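Local structure of putative beta-glucosidase (Bifidobacterium adolescentis, 5WAB) at residues L77-E91 with H134-K146. The protein is a glycoside hydrolase of family 3 with beta-glucosidase activity, probably removing terminal sugar residues from the non-reducing ends of its substrates. Numbering follows the deposited sequence.
Sequences LSSSWNPELIHQVGE and HEAVGIVAGVQSK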
# COMPACT_ATOMS: atom_id res chain seq x y z
N LEU A 77 7.30 3.29 1.25
CA LEU A 77 7.90 2.08 0.69
C LEU A 77 7.25 1.68 -0.63
O LEU A 77 7.90 1.03 -1.45
CB LEU A 77 7.81 0.92 1.69
CG LEU A 77 8.69 -0.29 1.40
CD1 LEU A 77 10.13 0.16 1.17
CD2 LEU A 77 8.64 -1.29 2.54
N SER A 78 6.00 2.07 -0.86
CA SER A 78 5.35 1.80 -2.13
C SER A 78 6.00 2.52 -3.30
O SER A 78 5.72 2.18 -4.45
CB SER A 78 3.88 2.19 -2.05
OG SER A 78 3.73 3.56 -1.74
N SER A 79 6.86 3.51 -3.04
CA SER A 79 7.59 4.17 -4.11
C SER A 79 8.69 3.30 -4.69
O SER A 79 9.20 3.62 -5.77
CB SER A 79 8.18 5.49 -3.59
OG SER A 79 7.18 6.28 -2.97
N SER A 80 9.06 2.22 -4.01
CA SER A 80 10.19 1.39 -4.44
C SER A 80 9.87 0.50 -5.63
O SER A 80 10.76 0.20 -6.42
CB SER A 80 10.66 0.53 -3.27
OG SER A 80 9.65 -0.40 -2.91
N TRP A 81 8.62 0.04 -5.75
CA TRP A 81 8.22 -0.93 -6.78
C TRP A 81 9.17 -2.13 -6.77
O TRP A 81 9.51 -2.68 -7.82
CB TRP A 81 8.17 -0.27 -8.16
CG TRP A 81 7.12 0.81 -8.31
CD1 TRP A 81 6.93 1.88 -7.48
CD2 TRP A 81 6.16 0.94 -9.36
NE1 TRP A 81 5.89 2.65 -7.94
CE2 TRP A 81 5.40 2.10 -9.10
CE3 TRP A 81 5.85 0.19 -10.50
CZ2 TRP A 81 4.37 2.53 -9.92
CZ3 TRP A 81 4.82 0.62 -11.33
CH2 TRP A 81 4.09 1.78 -11.03
N ASN A 82 9.59 -2.54 -5.58
CA ASN A 82 10.67 -3.50 -5.39
C ASN A 82 10.20 -4.60 -4.45
O ASN A 82 10.46 -4.55 -3.24
CB ASN A 82 11.93 -2.83 -4.84
CG ASN A 82 13.16 -3.72 -4.92
OD1 ASN A 82 13.05 -4.94 -5.06
ND2 ASN A 82 14.34 -3.11 -4.82
N PRO A 83 9.50 -5.61 -4.97
CA PRO A 83 9.03 -6.70 -4.09
C PRO A 83 10.15 -7.42 -3.36
O PRO A 83 9.95 -7.83 -2.21
CB PRO A 83 8.30 -7.63 -5.07
CG PRO A 83 7.86 -6.73 -6.19
CD PRO A 83 8.96 -5.72 -6.33
N GLU A 84 11.32 -7.55 -3.98
CA GLU A 84 12.41 -8.24 -3.29
C GLU A 84 12.86 -7.46 -2.06
O GLU A 84 13.06 -8.04 -0.99
CB GLU A 84 13.59 -8.46 -4.25
CG GLU A 84 13.31 -9.43 -5.41
CD GLU A 84 12.56 -8.77 -6.56
OE1 GLU A 84 12.45 -7.53 -6.57
OE2 GLU A 84 12.09 -9.49 -7.47
N LEU A 85 12.96 -6.14 -2.17
CA LEU A 85 13.32 -5.33 -1.02
C LEU A 85 12.23 -5.36 0.05
O LEU A 85 12.53 -5.43 1.25
CB LEU A 85 13.61 -3.89 -1.45
CG LEU A 85 13.79 -2.84 -0.36
CD1 LEU A 85 15.01 -3.14 0.46
CD2 LEU A 85 13.89 -1.45 -0.98
N ILE A 86 10.96 -5.33 -0.37
CA ILE A 86 9.86 -5.44 0.58
C ILE A 86 9.87 -6.81 1.25
O ILE A 86 9.63 -6.93 2.47
CB ILE A 86 8.53 -5.16 -0.13
CG1 ILE A 86 8.55 -3.75 -0.76
CG2 ILE A 86 7.34 -5.36 0.81
CD1 ILE A 86 7.41 -3.48 -1.70
N HIS A 87 10.17 -7.86 0.49
CA HIS A 87 10.30 -9.19 1.06
C HIS A 87 11.39 -9.22 2.11
O HIS A 87 11.30 -9.97 3.09
CB HIS A 87 10.60 -10.21 -0.04
CG HIS A 87 10.70 -11.62 0.44
ND1 HIS A 87 11.80 -12.11 1.10
CD2 HIS A 87 9.82 -12.65 0.36
CE1 HIS A 87 11.61 -13.38 1.40
NE2 HIS A 87 10.41 -13.73 0.96
N GLN A 88 12.42 -8.40 1.93
CA GLN A 88 13.54 -8.35 2.85
C GLN A 88 13.17 -7.61 4.14
O GLN A 88 13.63 -7.99 5.23
CB GLN A 88 14.72 -7.69 2.15
CG GLN A 88 16.03 -7.77 2.87
CD GLN A 88 17.18 -7.34 1.99
OE1 GLN A 88 17.01 -7.11 0.79
NE2 GLN A 88 18.37 -7.25 2.58
N VAL A 89 12.38 -6.54 4.03
CA VAL A 89 11.82 -5.87 5.20
C VAL A 89 10.99 -6.83 6.04
O VAL A 89 11.02 -6.79 7.28
CB VAL A 89 11.00 -4.63 4.78
CG1 VAL A 89 10.35 -3.98 5.99
CG2 VAL A 89 11.86 -3.63 4.04
N GLY A 90 10.21 -7.69 5.39
CA GLY A 90 9.38 -8.63 6.13
C GLY A 90 10.20 -9.63 6.94
O GLY A 90 9.86 -9.95 8.08
N GLU A 91 11.29 -10.14 6.35
CA GLU A 91 12.15 -11.07 7.07
C GLU A 91 12.69 -10.44 8.34
O GLU A 91 12.75 -11.10 9.39
CB GLU A 91 13.29 -11.53 6.17
CG GLU A 91 12.86 -12.20 4.89
CD GLU A 91 14.05 -12.51 3.99
OE1 GLU A 91 14.27 -13.70 3.69
OE2 GLU A 91 14.77 -11.57 3.61
N HIS A 134 1.13 -6.73 -5.67
CA HIS A 134 2.46 -7.21 -6.02
C HIS A 134 3.57 -6.55 -5.20
O HIS A 134 4.71 -7.02 -5.26
CB HIS A 134 2.71 -7.02 -7.51
CG HIS A 134 1.91 -7.95 -8.37
ND1 HIS A 134 0.53 -7.94 -8.41
CD2 HIS A 134 2.30 -8.94 -9.21
CE1 HIS A 134 0.11 -8.87 -9.24
NE2 HIS A 134 1.16 -9.50 -9.74
N GLU A 135 3.26 -5.50 -4.44
CA GLU A 135 4.22 -4.94 -3.50
C GLU A 135 4.05 -5.54 -2.11
O GLU A 135 5.00 -6.10 -1.55
CB GLU A 135 4.07 -3.42 -3.44
CG GLU A 135 4.69 -2.70 -4.62
CD GLU A 135 4.67 -1.21 -4.44
OE1 GLU A 135 3.64 -0.68 -3.99
OE2 GLU A 135 5.70 -0.57 -4.74
N ALA A 136 2.85 -5.42 -1.54
CA ALA A 136 2.65 -5.82 -0.15
C ALA A 136 2.81 -7.31 0.07
O ALA A 136 2.99 -7.73 1.22
CB ALA A 136 1.27 -5.36 0.32
N VAL A 137 2.78 -8.12 -0.99
CA VAL A 137 3.00 -9.56 -0.85
C VAL A 137 4.38 -9.84 -0.27
O VAL A 137 4.59 -10.87 0.38
CB VAL A 137 2.79 -10.27 -2.20
CG1 VAL A 137 3.85 -9.83 -3.20
CG2 VAL A 137 2.81 -11.80 -2.03
N GLY A 138 5.33 -8.93 -0.48
CA GLY A 138 6.65 -9.11 0.09
C GLY A 138 6.64 -9.15 1.60
O GLY A 138 7.45 -9.86 2.21
N ILE A 139 5.73 -8.40 2.23
CA ILE A 139 5.62 -8.44 3.68
C ILE A 139 5.12 -9.80 4.15
O ILE A 139 5.67 -10.38 5.09
CB ILE A 139 4.70 -7.30 4.18
CG1 ILE A 139 5.32 -5.94 3.85
CG2 ILE A 139 4.50 -7.40 5.68
CD1 ILE A 139 6.66 -5.70 4.51
N VAL A 140 4.07 -10.32 3.51
CA VAL A 140 3.51 -11.61 3.90
C VAL A 140 4.52 -12.73 3.69
O VAL A 140 4.80 -13.52 4.59
CB VAL A 140 2.20 -11.88 3.14
CG1 VAL A 140 1.68 -13.27 3.45
CG2 VAL A 140 1.15 -10.82 3.47
N ALA A 141 5.06 -12.83 2.47
CA ALA A 141 6.02 -13.89 2.17
C ALA A 141 7.29 -13.75 3.00
O ALA A 141 7.87 -14.75 3.44
CB ALA A 141 6.35 -13.90 0.68
N GLY A 142 7.73 -12.51 3.22
CA GLY A 142 8.96 -12.30 3.97
C GLY A 142 8.83 -12.69 5.43
O GLY A 142 9.67 -13.41 5.96
N VAL A 143 7.78 -12.19 6.10
CA VAL A 143 7.62 -12.48 7.52
C VAL A 143 7.41 -13.98 7.74
O VAL A 143 8.09 -14.60 8.57
CB VAL A 143 6.44 -11.67 8.10
CG1 VAL A 143 6.14 -12.11 9.53
CG2 VAL A 143 6.73 -10.18 8.05
N GLN A 144 6.50 -14.58 6.97
CA GLN A 144 6.16 -15.97 7.20
C GLN A 144 7.28 -16.92 6.75
O GLN A 144 7.30 -18.07 7.19
CB GLN A 144 4.84 -16.29 6.49
CG GLN A 144 3.66 -15.45 7.01
CD GLN A 144 2.30 -15.90 6.48
OE1 GLN A 144 1.26 -15.43 6.94
NE2 GLN A 144 2.31 -16.83 5.54
N SER A 145 8.23 -16.44 5.94
CA SER A 145 9.39 -17.26 5.62
C SER A 145 10.24 -17.54 6.84
O SER A 145 11.08 -18.45 6.80
CB SER A 145 10.24 -16.60 4.53
OG SER A 145 10.93 -15.46 5.03
N LYS A 146 10.05 -16.78 7.92
CA LYS A 146 10.76 -17.00 9.17
C LYS A 146 9.91 -17.75 10.19
O LYS A 146 10.36 -17.95 11.32
CB LYS A 146 11.21 -15.67 9.76
CG LYS A 146 12.13 -14.88 8.86
CD LYS A 146 13.48 -15.56 8.73
CE LYS A 146 14.43 -14.70 7.91
NZ LYS A 146 15.82 -15.23 7.98
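G138 and G142 meet H87 and G90 where helices 83-91 and 134-144 cross at -41°, their axes 6.6 Å apart at closest approach. Glycine suits all three of its positions, because a CB on any of them would point into the opposing backbone. The main chains therefore touch directly: H87 CA lies 3.1 Å from G138 O in a nearly straight CA-H...O contact, and G142 CA lies 3.4 Å from H87 O. With CG anti to the backbone N (chi1 -178°), the H87 imidazole lies flat over G142, whose CA makes a CH-pi contact 3.7 Å from the ring centroid, while A141 CB meets the ring at CD2. On the buried flank, beta-branched isoleucines bring methyl and methylene groups together: I86 CG2 packs 3.7 Å from I139 CG1, the two side chains crossing at about a right angle.

Toward E91 and the S145-K146 end of the second segment the packing is looser and nearer solvent. E91 runs its aliphatic part past S145 and K146, with CB 3.8 Å from K146 CE; K146 NZ forms a salt bridge with E95, and S145 OG donates a hydrogen bond to G142 O.

This two-helix layer belongs to the TIM-barrel-like N-terminal domain, where strand 102-106 lies between the helices in sequence; beside it, P83 and H134 both touch F605 of strand 601-610. At this end the buried E135, extended beyond CG, is long enough to bring its carboxyl to main-chain atoms of the turn before helix 83-91. Its OE2 accepts a weak bond from W81 N (3.1 Å) and lies 2.8 Å from S78 O. With two oxygens at that separation, the E135 carboxyl probably holds a proton.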